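Local coordinates for holo-[acyl-carrier-protein] synthase (Neisseria meningitidis FAM18, PDB 5SUV) that belongs to the 4'-phosphopantetheinyl transferase superfamily and binds coenzyme A in pockets formed together with neighbouring subunits, at residues A59-V64 and G70-R75. Sequence-based numbering, arbitrary orientation.
Sequences AFAKAV and GAVSFR. With COA (coenzyme A), chain D.
The Phe60 ring meets Val72 at its edge: methyl CG1 of Val72 sits near the ring plane, 4.1 Å from Phe60 CE1. One face of the same ring carries Val64 CG1, one helical turn on, set toward the rim. Phe89 packs edge-to-face with Phe60, and Leu95 of helix 93-102 touches both Phe60 and Val72. The second flat group, the Phe74 ring, turns its edge to coenzyme A, with C5P in the plane of the ring and O5P near it.

Val72 closes the loop back against the end of helix 46-63. With CG1 anti to the backbone N (chi1 -176°), that methyl reaches Phe60, Ala61 CB at 3.8 Å and Val64 CG2 at 3.9 Å; the two valines meet tip to tip. Val72 centres an inverse gamma turn, and the next residues bring Phe74 to the ligand.

On another side of the helix, Lys62 runs extended: CG lies off the adenine plane, just past the rim at N3A (3.7 Å), and CE approaches O4B and O5B. O5B and O2A (each 3.0 Å), Thr8 O of the same chain and Met111 O of the second subunit surround NZ, whose three N-H groups must be shared among them.

The chemistry is therefore divided: Val72 meets Phe60, Ala61 and Val64 through apolar side chains, with Lys57 NZ to Phe74 O a polar tie nearby, while Lys62 by its ammonium and Phe74 by its ring edge meet the ligand, where the ammonium probably offsets diphosphate charge at the subunit boundary.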
# COMPACT_ATOMS: atom_id res chain seq x y z
N ALA A 59 1.00 9.37 5.69
CA ALA A 59 1.66 8.74 4.55
C ALA A 59 2.38 9.79 3.71
O ALA A 59 3.47 9.53 3.20
CB ALA A 59 0.67 7.97 3.69
N PHE A 60 1.78 10.97 3.57
CA PHE A 60 2.47 12.06 2.88
C PHE A 60 3.81 12.36 3.55
O PHE A 60 4.85 12.43 2.89
CB PHE A 60 1.59 13.31 2.85
CG PHE A 60 2.24 14.49 2.16
CD1 PHE A 60 3.13 15.30 2.84
CD2 PHE A 60 1.96 14.77 0.84
CE1 PHE A 60 3.74 16.39 2.21
CE2 PHE A 60 2.56 15.84 0.20
CZ PHE A 60 3.46 16.65 0.89
N ALA A 61 3.79 12.55 4.87
CA ALA A 61 5.01 12.96 5.57
C ALA A 61 6.10 11.89 5.45
O ALA A 61 7.29 12.20 5.41
CB ALA A 61 4.64 13.26 7.02
N LYS A 62 5.70 10.63 5.33
CA LYS A 62 6.66 9.57 5.08
C LYS A 62 7.17 9.61 3.65
O LYS A 62 8.36 9.37 3.40
CB LYS A 62 6.02 8.23 5.36
CG LYS A 62 5.68 7.98 6.82
CD LYS A 62 5.06 6.62 6.97
CE LYS A 62 4.55 6.43 8.36
NZ LYS A 62 3.77 5.19 8.47
N ALA A 63 6.28 9.85 2.69
CA ALA A 63 6.67 9.83 1.29
C ALA A 63 7.66 10.94 0.95
O ALA A 63 8.40 10.81 -0.03
CB ALA A 63 5.43 9.97 0.40
N VAL A 64 7.66 12.04 1.70
CA VAL A 64 8.64 13.09 1.47
C VAL A 64 9.82 12.96 2.42
O VAL A 64 10.70 13.83 2.45
CB VAL A 64 8.01 14.50 1.50
CG1 VAL A 64 6.93 14.63 0.43
CG2 VAL A 64 7.41 14.84 2.85
N GLY A 70 8.75 20.55 10.50
CA GLY A 70 8.80 21.81 9.78
C GLY A 70 7.52 22.08 9.03
O GLY A 70 6.42 21.91 9.56
N ALA A 71 7.65 22.45 7.76
CA ALA A 71 6.47 22.79 6.97
C ALA A 71 5.68 21.57 6.57
O ALA A 71 4.54 21.70 6.13
CB ALA A 71 6.88 23.57 5.71
N VAL A 72 6.26 20.38 6.70
CA VAL A 72 5.54 19.14 6.45
C VAL A 72 4.73 18.87 7.71
O VAL A 72 5.14 18.07 8.57
CB VAL A 72 6.49 17.97 6.12
CG1 VAL A 72 5.71 16.72 5.78
CG2 VAL A 72 7.38 18.33 4.96
N SER A 73 3.59 19.54 7.84
CA SER A 73 2.76 19.50 9.03
C SER A 73 1.33 19.12 8.68
O SER A 73 0.87 19.26 7.54
CB SER A 73 2.79 20.84 9.76
OG SER A 73 2.31 21.87 8.91
N PHE A 74 0.60 18.65 9.70
CA PHE A 74 -0.81 18.35 9.49
C PHE A 74 -1.56 19.56 8.96
O PHE A 74 -2.45 19.42 8.11
CB PHE A 74 -1.44 17.88 10.79
CG PHE A 74 -0.90 16.57 11.28
CD1 PHE A 74 -1.24 15.39 10.64
CD2 PHE A 74 -0.07 16.52 12.37
CE1 PHE A 74 -0.76 14.17 11.10
CE2 PHE A 74 0.42 15.31 12.83
CZ PHE A 74 0.09 14.14 12.20
N ARG A 75 -1.22 20.75 9.45
CA ARG A 75 -1.96 21.95 9.07
C ARG A 75 -1.60 22.47 7.68
O ARG A 75 -2.30 23.36 7.18
CB ARG A 75 -1.75 23.07 10.08
CG ARG A 75 -2.51 22.87 11.37
CD ARG A 75 -2.46 24.14 12.21
NE ARG A 75 -3.18 23.98 13.47
CZ ARG A 75 -2.66 23.43 14.57
NH1 ARG A 75 -1.42 22.97 14.58
NH2 ARG A 75 -3.40 23.33 15.67
N1A COA D . 10.40 9.34 6.58
C2A COA D . 9.70 8.24 6.22
N3A COA D . 9.26 7.28 7.02
C4A COA D . 9.58 7.45 8.35
C5A COA D . 10.32 8.55 8.90
C6A COA D . 10.71 9.48 7.90
N6A COA D . 11.40 10.51 8.22
N7A COA D . 10.48 8.45 10.20
C8A COA D . 9.86 7.32 10.46
N9A COA D . 9.31 6.70 9.39
C1B COA D . 8.58 5.40 9.32
C2B COA D . 9.51 4.25 9.92
O2B COA D . 9.57 3.17 9.10
C3B COA D . 8.68 3.96 11.23
O3B COA D . 8.72 2.71 11.61
P3B COA D . 10.29 2.04 12.08
O7A COA D . 10.90 3.05 12.79
O8A COA D . 10.94 1.74 10.76
O9A COA D . 9.84 0.91 12.86
C4B COA D . 7.28 4.25 10.67
O4B COA D . 7.40 5.45 10.02
C5B COA D . 6.18 4.33 11.73
O5B COA D . 4.98 4.47 11.07
P1A COA D . 3.68 4.27 12.00
O1A COA D . 3.71 3.01 12.60
O2A COA D . 2.53 4.78 11.18
O3A COA D . 4.14 5.27 13.24
P2A COA D . 3.39 6.63 13.55
O4A COA D . 4.02 7.08 14.72
O5A COA D . 1.91 6.48 13.37
O6A COA D . 3.81 7.77 12.35
CBP COA D . 5.41 9.42 11.78
CCP COA D . 5.12 7.98 12.30
CDP COA D . 6.57 9.35 10.84
CEP COA D . 4.27 10.10 11.07
CAP COA D . 5.78 10.22 12.97
OAP COA D . 6.95 9.73 13.52
C9P COA D . 5.99 11.67 12.69
O9P COA D . 6.93 12.03 12.07
N8P COA D . 5.10 12.60 13.19
C7P COA D . 3.96 12.24 13.97
C6P COA D . 3.90 13.18 15.18
C5P COA D . 2.47 13.47 15.46
O5P COA D . 1.97 14.52 15.19
N4P COA D . 1.71 12.48 16.05
C3P COA D . 0.28 12.71 16.28
C2P COA D . 0.04 13.87 17.21
S1P COA D . -1.72 14.17 17.20